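Local atomic coordinates of GTP pyrophosphokinase YjbM (Bacillus subtilis, PDB entry 5DEC), a protein that synthesises the alarmone (p)ppGpp by transferring pyrophosphate from ATP to GDP or GTP, working as a cooperative, allosterically regulated homotetramer. Residues Pro19-Lys30 / Tyr132-Val143; Gln88-Val96 / Asp191-Gly199. One frame throughout, in Å; residues are numbered along the deposited sequence.

Contact 1: Pro19-Lys30 / Tyr132-Val143; sequences PYRQAVEELKVK and YPLQTVSGEKHV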
loop_
_atom_site.group_PDB
_atom_site.type_symbol
_atom_site.label_atom_id
_atom_site.label_comp_id
_atom_site.label_asym_id
_atom_site.label_seq_id
_atom_site.Cartn_x
_atom_site.Cartn_y
_atom_site.Cartn_z
ATOM N N PRO B 19 6.505 18.604 0.967
ATOM C CA PRO B 19 5.102 18.942 0.680
ATOM C C PRO B 19 4.620 18.424 -0.675
ATOM O O PRO B 19 3.441 18.090 -0.812
ATOM C CB PRO B 19 5.091 20.473 0.665
ATOM C CG PRO B 19 6.355 20.885 1.329
ATOM C CD PRO B 19 7.341 19.811 1.080
ATOM N N TYR B 20 5.509 18.399 -1.664
ATOM C CA TYR B 20 5.138 17.920 -2.993
ATOM C C TYR B 20 4.785 16.449 -2.937
ATOM O O TYR B 20 3.801 16.013 -3.546
ATOM C CB TYR B 20 6.272 18.153 -3.994
ATOM C CG TYR B 20 6.457 19.609 -4.309
ATOM C CD1 TYR B 20 5.707 20.223 -5.310
ATOM C CD2 TYR B 20 7.354 20.392 -3.581
ATOM C CE1 TYR B 20 5.867 21.566 -5.600
ATOM C CE2 TYR B 20 7.518 21.728 -3.866
ATOM C CZ TYR B 20 6.774 22.313 -4.871
ATOM O OH TYR B 20 6.934 23.648 -5.145
ATOM N N ARG B 21 5.592 15.669 -2.221
ATOM C CA ARG B 21 5.300 14.246 -2.056
ATOM C C ARG B 21 3.982 13.988 -1.344
ATOM O O ARG B 21 3.237 13.068 -1.706
ATOM C CB ARG B 21 6.429 13.538 -1.302
ATOM C CG ARG B 21 7.693 13.436 -2.100
ATOM C CD ARG B 21 8.722 12.545 -1.429
ATOM N NE ARG B 21 9.974 12.649 -2.160
ATOM C CZ ARG B 21 11.040 13.313 -1.735
ATOM N NH1 ARG B 21 11.025 13.926 -0.556
ATOM N NH2 ARG B 21 12.130 13.353 -2.491
ATOM N N GLN B 22 3.706 14.773 -0.309
ATOM C CA GLN B 22 2.471 14.599 0.447
ATOM C C GLN B 22 1.257 15.010 -0.418
ATOM O O GLN B 22 0.224 14.350 -0.409
ATOM C CB GLN B 22 2.530 15.400 1.758
ATOM C CG GLN B 22 1.274 15.271 2.655
ATOM C CD GLN B 22 1.017 13.863 3.162
ATOM O OE1 GLN B 22 1.933 13.046 3.263
ATOM N NE2 GLN B 22 -0.236 13.573 3.497
ATOM N N ALA B 23 1.390 16.075 -1.189
ATOM C CA ALA B 23 0.294 16.456 -2.091
ATOM C C ALA B 23 -0.031 15.329 -3.071
ATOM O O ALA B 23 -1.201 14.991 -3.303
ATOM C CB ALA B 23 0.646 17.717 -2.846
ATOM N N VAL B 24 1.011 14.749 -3.654
ATOM C CA VAL B 24 0.830 13.609 -4.560
ATOM C C VAL B 24 0.151 12.426 -3.876
ATOM O O VAL B 24 -0.790 11.847 -4.424
ATOM C CB VAL B 24 2.190 13.183 -5.170
ATOM C CG1 VAL B 24 2.070 11.849 -5.911
ATOM C CG2 VAL B 24 2.680 14.282 -6.109
ATOM N N GLU B 25 0.581 12.059 -2.666
ATOM C CA GLU B 25 -0.070 10.917 -2.001
ATOM C C GLU B 25 -1.547 11.189 -1.671
ATOM O O GLU B 25 -2.402 10.274 -1.715
ATOM C CB GLU B 25 0.663 10.529 -0.706
ATOM C CG GLU B 25 2.062 9.955 -0.925
ATOM C CD GLU B 25 2.108 8.872 -2.003
ATOM O OE1 GLU B 25 1.296 7.929 -1.973
ATOM O OE2 GLU B 25 2.975 8.965 -2.889
ATOM N N GLU B 26 -1.854 12.424 -1.286
ATOM C CA GLU B 26 -3.244 12.763 -0.969
ATOM C C GLU B 26 -4.103 12.709 -2.224
ATOM O O GLU B 26 -5.182 12.142 -2.216
ATOM C CB GLU B 26 -3.330 14.138 -0.305
ATOM C CG GLU B 26 -2.715 14.129 1.114
ATOM C CD GLU B 26 -2.886 15.428 1.882
ATOM O OE1 GLU B 26 -3.726 16.272 1.485
ATOM O OE2 GLU B 26 -2.168 15.598 2.898
ATOM N N LEU B 27 -3.604 13.283 -3.310
ATOM C CA LEU B 27 -4.334 13.286 -4.567
ATOM C C LEU B 27 -4.453 11.893 -5.173
ATOM O O LEU B 27 -5.450 11.589 -5.820
ATOM C CB LEU B 27 -3.674 14.246 -5.554
ATOM C CG LEU B 27 -4.008 15.713 -5.289
ATOM C CD1 LEU B 27 -3.072 16.607 -6.098
ATOM C CD2 LEU B 27 -5.467 16.005 -5.634
ATOM N N LYS B 28 -3.450 11.039 -4.981
ATOM C CA LYS B 28 -3.580 9.656 -5.462
ATOM C C LYS B 28 -4.760 8.938 -4.833
ATOM O O LYS B 28 -5.551 8.302 -5.530
ATOM C CB LYS B 28 -2.299 8.851 -5.194
ATOM C CG LYS B 28 -1.253 9.074 -6.286
ATOM C CD LYS B 28 0.134 8.609 -5.863
ATOM C CE LYS B 28 0.201 7.134 -5.567
ATOM N NZ LYS B 28 1.626 6.781 -5.281
ATOM N N VAL B 29 -4.887 9.024 -3.511
ATOM C CA VAL B 29 -5.975 8.321 -2.851
ATOM C C VAL B 29 -7.329 8.911 -3.252
ATOM O O VAL B 29 -8.327 8.182 -3.428
ATOM C CB VAL B 29 -5.816 8.357 -1.311
ATOM C CG1 VAL B 29 -7.055 7.769 -0.619
ATOM C CG2 VAL B 29 -4.599 7.597 -0.936
ATOM N N LYS B 30 -7.363 10.236 -3.378
ATOM C CA LYS B 30 -8.585 10.912 -3.815
ATOM C C LYS B 30 -9.008 10.435 -5.202
ATOM O O LYS B 30 -10.125 9.995 -5.399
ATOM C CB LYS B 30 -8.384 12.429 -3.814
ATOM C CG LYS B 30 -8.464 13.056 -2.386
ATOM C CD LYS B 30 -7.926 14.478 -2.383
ATOM C CE LYS B 30 -8.055 15.159 -0.999
ATOM N NZ LYS B 30 -9.477 15.455 -0.702
ATOM N N TYR B 132 -3.094 22.951 -5.011
ATOM C CA TYR B 132 -3.584 22.082 -3.938
ATOM C C TYR B 132 -3.247 22.692 -2.571
ATOM O O TYR B 132 -2.062 22.882 -2.262
ATOM C CB TYR B 132 -2.968 20.666 -4.057
ATOM C CG TYR B 132 -3.557 19.666 -3.075
ATOM C CD1 TYR B 132 -4.817 19.132 -3.286
ATOM C CD2 TYR B 132 -2.860 19.273 -1.938
ATOM C CE1 TYR B 132 -5.374 18.227 -2.399
ATOM C CE2 TYR B 132 -3.410 18.371 -1.035
ATOM C CZ TYR B 132 -4.676 17.852 -1.277
ATOM O OH TYR B 132 -5.262 16.956 -0.407
ATOM N N PRO B 133 -4.284 22.989 -1.755
ATOM C CA PRO B 133 -4.137 23.627 -0.435
ATOM C C PRO B 133 -3.739 22.620 0.638
ATOM O O PRO B 133 -4.572 22.179 1.438
ATOM C CB PRO B 133 -5.529 24.190 -0.161
ATOM C CG PRO B 133 -6.443 23.199 -0.839
ATOM C CD PRO B 133 -5.701 22.750 -2.090
ATOM N N LEU B 134 -2.459 22.269 0.647
ATOM C CA LEU B 134 -1.916 21.286 1.576
ATOM C C LEU B 134 -1.900 21.782 3.028
ATOM O O LEU B 134 -1.385 22.868 3.324
ATOM C CB LEU B 134 -0.503 20.906 1.128
ATOM C CG LEU B 134 0.210 19.817 1.909
ATOM C CD1 LEU B 134 -0.444 18.473 1.672
ATOM C CD2 LEU B 134 1.660 19.787 1.473
ATOM N N GLN B 135 -2.494 20.998 3.925
ATOM C CA GLN B 135 -2.453 21.283 5.352
ATOM C C GLN B 135 -1.140 20.771 5.923
ATOM O O GLN B 135 -0.847 19.582 5.825
ATOM C CB GLN B 135 -3.641 20.634 6.078
ATOM C CG GLN B 135 -4.980 20.973 5.457
ATOM C CD GLN B 135 -5.222 22.455 5.418
ATOM O OE1 GLN B 135 -5.345 23.092 6.457
ATOM N NE2 GLN B 135 -5.268 23.025 4.215
ATOM N N THR B 136 -0.347 21.672 6.500
ATOM C CA THR B 136 0.949 21.296 7.062
ATOM C C THR B 136 0.972 21.546 8.558
ATOM O O THR B 136 -0.005 22.026 9.134
ATOM C CB THR B 136 2.110 22.076 6.422
ATOM O OG1 THR B 136 2.018 23.457 6.798
ATOM C CG2 THR B 136 2.051 21.957 4.893
ATOM N N VAL B 137 2.105 21.249 9.181
ATOM C CA VAL B 137 2.243 21.463 10.618
ATOM C C VAL B 137 2.191 22.958 10.938
ATOM O O VAL B 137 1.663 23.370 11.974
ATOM C CB VAL B 137 3.555 20.843 11.142
ATOM C CG1 VAL B 137 3.801 21.218 12.591
ATOM C CG2 VAL B 137 3.510 19.333 10.978
ATOM N N SER B 138 2.713 23.771 10.028
ATOM C CA SER B 138 2.783 25.209 10.256
ATOM C C SER B 138 1.645 25.995 9.606
ATOM O O SER B 138 1.692 27.222 9.556
ATOM C CB SER B 138 4.116 25.748 9.744
ATOM O OG SER B 138 4.269 25.470 8.363
ATOM N N GLY B 139 0.621 25.300 9.119
ATOM C CA GLY B 139 -0.492 25.968 8.464
ATOM C C GLY B 139 -0.704 25.442 7.054
ATOM O O GLY B 139 -0.473 24.263 6.787
ATOM N N GLU B 140 -1.154 26.306 6.152
ATOM C CA GLU B 140 -1.401 25.902 4.770
ATOM C C GLU B 140 -0.247 26.227 3.830
ATOM O O GLU B 140 0.396 27.266 3.945
ATOM C CB GLU B 140 -2.660 26.575 4.232
ATOM C CG GLU B 140 -3.940 25.894 4.627
ATOM C CD GLU B 140 -5.112 26.370 3.807
ATOM O OE1 GLU B 140 -5.153 27.572 3.466
ATOM O OE2 GLU B 140 -5.986 25.543 3.488
ATOM N N LYS B 141 -0.031 25.348 2.865
ATOM C CA LYS B 141 0.890 25.601 1.766
ATOM C C LYS B 141 0.216 25.216 0.463
ATOM O O LYS B 141 -0.219 24.074 0.295
ATOM C CB LYS B 141 2.193 24.821 1.949
ATOM C CG LYS B 141 3.221 25.056 0.846
ATOM C CD LYS B 141 4.457 24.196 1.064
ATOM C CE LYS B 141 5.745 24.947 0.749
ATOM N NZ LYS B 141 5.661 25.730 -0.516
ATOM N N HIS B 142 0.102 26.165 -0.456
ATOM C CA HIS B 142 -0.478 25.857 -1.754
ATOM C C HIS B 142 0.601 25.327 -2.696
ATOM O O HIS B 142 1.610 25.987 -2.929
ATOM C CB HIS B 142 -1.174 27.085 -2.340
ATOM C CG HIS B 142 -2.379 27.510 -1.562
ATOM N ND1 HIS B 142 -2.291 28.169 -0.352
ATOM C CD2 HIS B 142 -3.701 27.323 -1.787
ATOM C CE1 HIS B 142 -3.502 28.394 0.116
ATOM N NE2 HIS B 142 -4.379 27.886 -0.735
ATOM N N VAL B 143 0.419 24.107 -3.194
ATOM C CA VAL B 143 1.408 23.539 -4.111
ATOM C C VAL B 143 0.808 23.237 -5.478
ATOM O O VAL B 143 -0.354 22.829 -5.604
ATOM C CB VAL B 143 2.074 22.256 -3.542
ATOM C CG1 VAL B 143 2.553 22.487 -2.116
ATOM C CG2 VAL B 143 1.141 21.102 -3.599
HETATM O O HOH W 1 7.098 25.189 -2.681
HETATM O O HOH W 2 -3.974 18.519 3.210
HETATM O O HOH W 3 -2.058 17.151 5.037
#

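Contact 2: Gln88-Val96 / Asp191-Gly199; sequences QFVDDIQIV and DEEMSEIRG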
loop_
_atom_site.group_PDB
_atom_site.type_symbol
_atom_site.label_atom_id
_atom_site.label_comp_id
_atom_site.label_asym_id
_atom_site.label_seq_id
_atom_site.Cartn_x
_atom_site.Cartn_y
_atom_site.Cartn_z
ATOM N N GLN B 88 -9.684 4.210 -20.366
ATOM C CA GLN B 88 -9.887 3.221 -21.420
ATOM C C GLN B 88 -10.232 3.843 -22.759
ATOM O O GLN B 88 -9.688 3.451 -23.789
ATOM C CB GLN B 88 -10.993 2.277 -20.995
ATOM C CG GLN B 88 -10.997 0.947 -21.668
ATOM C CD GLN B 88 -11.780 -0.058 -20.859
ATOM O OE1 GLN B 88 -12.978 0.098 -20.660
ATOM N NE2 GLN B 88 -11.097 -1.079 -20.358
ATOM N N PHE B 89 -11.144 4.810 -22.746
ATOM C CA PHE B 89 -11.651 5.412 -23.984
ATOM C C PHE B 89 -11.359 6.910 -24.057
ATOM O O PHE B 89 -11.305 7.599 -23.029
ATOM C CB PHE B 89 -13.167 5.192 -24.118
ATOM C CG PHE B 89 -13.569 3.753 -24.144
ATOM C CD1 PHE B 89 -13.455 3.008 -25.309
ATOM C CD2 PHE B 89 -14.044 3.129 -22.996
ATOM C CE1 PHE B 89 -13.827 1.664 -25.331
ATOM C CE2 PHE B 89 -14.410 1.781 -23.010
ATOM C CZ PHE B 89 -14.300 1.047 -24.177
ATOM N N VAL B 90 -11.187 7.416 -25.273
ATOM C CA VAL B 90 -10.971 8.837 -25.487
ATOM C C VAL B 90 -12.077 9.688 -24.845
ATOM O O VAL B 90 -11.789 10.746 -24.267
ATOM C CB VAL B 90 -10.866 9.153 -26.998
ATOM C CG1 VAL B 90 -10.953 10.640 -27.250
ATOM C CG2 VAL B 90 -9.572 8.592 -27.560
ATOM N N ASP B 91 -13.329 9.222 -24.911
ATOM C CA ASP B 91 -14.444 10.000 -24.346
ATOM C C ASP B 91 -14.405 10.028 -22.811
ATOM O O ASP B 91 -14.996 10.904 -22.178
ATOM C CB ASP B 91 -15.785 9.459 -24.828
ATOM C CG ASP B 91 -16.835 10.553 -24.966
ATOM O OD1 ASP B 91 -17.404 10.976 -23.934
ATOM O OD2 ASP B 91 -17.070 11.010 -26.108
ATOM N N ASP B 92 -13.704 9.073 -22.214
ATOM C CA ASP B 92 -13.518 9.090 -20.771
ATOM C C ASP B 92 -12.738 10.312 -20.330
ATOM O O ASP B 92 -12.885 10.760 -19.197
ATOM C CB ASP B 92 -12.802 7.833 -20.288
ATOM C CG ASP B 92 -13.672 6.612 -20.365
ATOM O OD1 ASP B 92 -14.908 6.784 -20.277
ATOM O OD2 ASP B 92 -13.123 5.489 -20.493
ATOM N N ILE B 93 -11.897 10.841 -21.213
ATOM C CA ILE B 93 -11.032 11.955 -20.843
ATOM C C ILE B 93 -11.844 13.218 -20.531
ATOM O O ILE B 93 -11.616 13.869 -19.523
ATOM C CB ILE B 93 -9.997 12.223 -21.937
ATOM C CG1 ILE B 93 -9.048 11.030 -22.004
ATOM C CG2 ILE B 93 -9.193 13.486 -21.644
ATOM C CD1 ILE B 93 -8.084 11.088 -23.135
ATOM N N GLN B 94 -12.833 13.520 -21.364
ATOM C CA GLN B 94 -13.687 14.676 -21.137
ATOM C C GLN B 94 -14.464 14.507 -19.832
ATOM O O GLN B 94 -14.673 15.475 -19.110
ATOM C CB GLN B 94 -14.643 14.881 -22.324
ATOM C CG GLN B 94 -15.536 16.113 -22.204
ATOM C CD GLN B 94 -14.753 17.413 -22.129
ATOM O OE1 GLN B 94 -13.668 17.538 -22.701
ATOM N NE2 GLN B 94 -15.299 18.389 -21.407
ATOM N N ILE B 95 -14.875 13.278 -19.534
ATOM C CA ILE B 95 -15.597 12.993 -18.305
ATOM C C ILE B 95 -14.723 13.258 -17.080
ATOM O O ILE B 95 -15.151 13.939 -16.150
ATOM C CB ILE B 95 -16.101 11.529 -18.289
ATOM C CG1 ILE B 95 -17.203 11.347 -19.345
ATOM C CG2 ILE B 95 -16.626 11.153 -16.914
ATOM C CD1 ILE B 95 -17.676 9.928 -19.506
ATOM N N VAL B 96 -13.477 12.791 -17.111
ATOM C CA VAL B 96 -12.567 13.000 -15.989
ATOM C C VAL B 96 -12.256 14.486 -15.834
ATOM O O VAL B 96 -12.258 15.026 -14.711
ATOM C CB VAL B 96 -11.247 12.193 -16.152
ATOM C CG1 VAL B 96 -10.256 12.555 -15.058
ATOM C CG2 VAL B 96 -11.531 10.693 -16.145
ATOM N N ASP B 191 -7.226 3.778 -30.649
ATOM C CA ASP B 191 -8.171 4.549 -29.841
ATOM C C ASP B 191 -9.447 4.857 -30.635
ATOM O O ASP B 191 -10.538 4.810 -30.083
ATOM C CB ASP B 191 -7.531 5.846 -29.330
ATOM C CG ASP B 191 -6.769 5.639 -28.014
ATOM O OD1 ASP B 191 -7.047 4.640 -27.302
ATOM O OD2 ASP B 191 -5.865 6.458 -27.711
ATOM N N GLU B 192 -9.308 5.142 -31.931
ATOM C CA GLU B 192 -10.470 5.410 -32.780
ATOM C C GLU B 192 -11.396 4.198 -32.865
ATOM O O GLU B 192 -12.608 4.331 -32.728
ATOM C CB GLU B 192 -10.042 5.816 -34.197
ATOM C CG GLU B 192 -9.339 7.158 -34.293
ATOM C CD GLU B 192 -8.723 7.409 -35.681
ATOM O OE1 GLU B 192 -9.040 6.660 -36.634
ATOM O OE2 GLU B 192 -7.912 8.351 -35.815
ATOM N N GLU B 193 -10.819 3.015 -33.070
ATOM C CA GLU B 193 -11.603 1.786 -33.152
ATOM C C GLU B 193 -12.286 1.507 -31.818
ATOM O O GLU B 193 -13.418 1.046 -31.774
ATOM C CB GLU B 193 -10.722 0.584 -33.532
ATOM C CG GLU B 193 -10.079 0.661 -34.903
ATOM C CD GLU B 193 -11.087 0.919 -36.026
ATOM O OE1 GLU B 193 -12.229 0.405 -35.966
ATOM O OE2 GLU B 193 -10.718 1.632 -36.979
ATOM N N MET B 194 -11.584 1.786 -30.728
ATOM C CA MET B 194 -12.156 1.633 -29.398
ATOM C C MET B 194 -13.329 2.590 -29.216
ATOM O O MET B 194 -14.379 2.210 -28.681
ATOM C CB MET B 194 -11.091 1.886 -28.312
ATOM C CG MET B 194 -10.081 0.746 -28.152
ATOM S SD MET B 194 -10.837 -0.850 -27.808
ATOM C CE MET B 194 -9.417 -1.909 -27.566
ATOM N N SER B 195 -13.168 3.815 -29.705
ATOM C CA SER B 195 -14.227 4.813 -29.589
ATOM C C SER B 195 -15.498 4.360 -30.314
ATOM O O SER B 195 -16.609 4.558 -29.805
ATOM C CB SER B 195 -13.769 6.159 -30.141
ATOM O OG SER B 195 -12.902 6.798 -29.222
ATOM N N GLU B 196 -15.323 3.745 -31.483
ATOM C CA GLU B 196 -16.449 3.232 -32.272
ATOM C C GLU B 196 -17.171 2.113 -31.528
ATOM O O GLU B 196 -18.399 2.031 -31.552
ATOM C CB GLU B 196 -15.973 2.691 -33.626
ATOM C CG GLU B 196 -15.404 3.698 -34.606
ATOM C CD GLU B 196 -16.437 4.674 -35.150
ATOM O OE1 GLU B 196 -17.653 4.434 -34.968
ATOM O OE2 GLU B 196 -16.025 5.658 -35.804
ATOM N N ILE B 197 -16.407 1.234 -30.886
ATOM C CA ILE B 197 -17.009 0.191 -30.054
ATOM C C ILE B 197 -17.862 0.798 -28.950
ATOM O O ILE B 197 -19.018 0.412 -28.776
ATOM C CB ILE B 197 -15.955 -0.727 -29.391
ATOM C CG1 ILE B 197 -15.195 -1.543 -30.439
ATOM C CG2 ILE B 197 -16.618 -1.663 -28.400
ATOM C CD1 ILE B 197 -14.186 -2.480 -29.831
ATOM N N ARG B 198 -17.301 1.768 -28.230
ATOM C CA ARG B 198 -18.008 2.412 -27.123
ATOM C C ARG B 198 -19.285 3.108 -27.589
ATOM O O ARG B 198 -20.335 2.976 -26.966
ATOM C CB ARG B 198 -17.092 3.431 -26.423
ATOM C CG ARG B 198 -17.727 4.138 -25.219
ATOM C CD ARG B 198 -16.971 5.426 -24.880
ATOM N NE ARG B 198 -17.546 6.173 -23.758
ATOM C CZ ARG B 198 -17.230 6.012 -22.476
ATOM N NH1 ARG B 198 -16.311 5.132 -22.118
ATOM N NH2 ARG B 198 -17.825 6.757 -21.554
ATOM N N GLY B 199 -19.190 3.842 -28.690
ATOM C CA GLY B 199 -20.317 4.600 -29.198
ATOM C C GLY B 199 -21.444 3.689 -29.646
ATOM O O GLY B 199 -22.628 3.997 -29.496
HETATM O O HOH W 4 -9.255 3.822 -26.432
HETATM O O HOH W 5 -11.406 5.495 -27.243
HETATM O O HOH W 6 -14.380 7.296 -26.697
#

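Contact 1: Pro19-Lys30 / Tyr132-Val143
Ala23 packs on Tyr132 and Val143, and Leu27 on Tyr132, and this is the close-fitting part of the contact: Ala23 CB lies 3.5 Å from Val143 CG2, and Leu27 covers one face of the Tyr132 ring, Leu27 CD2 3.9 Å from Tyr132 CE1. With CG anti to the backbone N (chi1 -173°), Tyr132 reaches the helix, where its OH donates to the anti lone pair of Glu26 OE1 at 2.5 Å; carboxylate and ring planes stand 75° apart. Gln22 NE2 grips the other oxygen, Glu26 OE2, at 2.9 Å. Were Tyr132 replaced by alanine, Glu26 OE1 would probably lose this donor and a gap would be likely to open beside Leu27. Leu134 splits its two methyls, CD2 against Pro19 CB (3.6 Å) and CD1 against Gln22 CG, the two side chains at about a right angle. On the side covered by the second subunit, a water donates to Glu26 OE1 and accepts from Gln135 N. Toward solvent the contact thins: the CD and CE carbons of exposed Lys141 lie alongside the Pro19 ring, and a water joins Lys141 NZ to Tyr20 OH. The axis of 19-30, which includes Lys28 to Lys30 of the allosteric alarmone site, makes 111° with that of strand 132-136, as a helix laid across a beta hairpin of the mixed synthetase sheet.

Contact 2: Gln88-Val96 / Asp191-Gly199
Arg198 has CG anti to its backbone N (chi1 -178°) and runs extended to NE, which carries it obliquely across Phe89 to Asp92; Phe89, with CG anti to the carbonyl carbon and beside the backbone N, places its ring beneath Arg198 CB. That CB sits over one ring face, 4.0 Å from the Phe89 centroid, a CH-pi contact, while Gln88 CG, from the residue before Phe89, lies over the opposite face, toward the rim. The guanidinium does not stack: its plane is 62° from the ring, and Phe89 CD2 lies at its edge, in its plane, 3.1 Å from Arg198 NH1. NH1 also forms a salt bridge with Asp92 OD1 at 2.8 Å, the carboxylate plane nearly perpendicular to the guanidinium. The second oxygen, Asp92 OD2, accepts from Phe89 N at 3.1 Å and from His44, so one carboxylate holds the backbone N of Phe89 and meets the arginine. On the other flank the fit is looser. Val90 CG2 touches Asp191 CB at 3.9 Å, and waters bridge Val90 N to Asp191 O and Asp91 N to Ser195 OG. The Asp191 carboxylate, meanwhile, is held by Arg124 and Thr151. The axes of helix 90-96 and helix 191-199 are 75° apart and 10.7 Å at closest approach. Helix 90-102 rests on strands 81-87 and 139-151 through Val96, and Ile160 of a neighbouring subunit packs on Phe89 and Met194.

From the N terminus, helix 11-38 comes first, and its residues 19-30 wait for residues 132-143, so contact 1 closes a loop of 101 intervening residues. Inside that span lies 88-96, whose partner 191-199 arrives near the C-terminal end, after 94 further residues; the two loops therefore cross. Contact 1 ties the N-terminal helix to the hairpin of strands 126-136 and 139-151, and contact 2 ties helix 90-102 to the long C-terminal helix 174-202. Their centres are 32 Å apart, on opposite sides of the chain's centre, and their nearest atoms stay about 10 Å apart. Strand 139-151 connects them: it supplies Val143 to contact 1 and, farther along, Thr151 beside Val90 and Asp191.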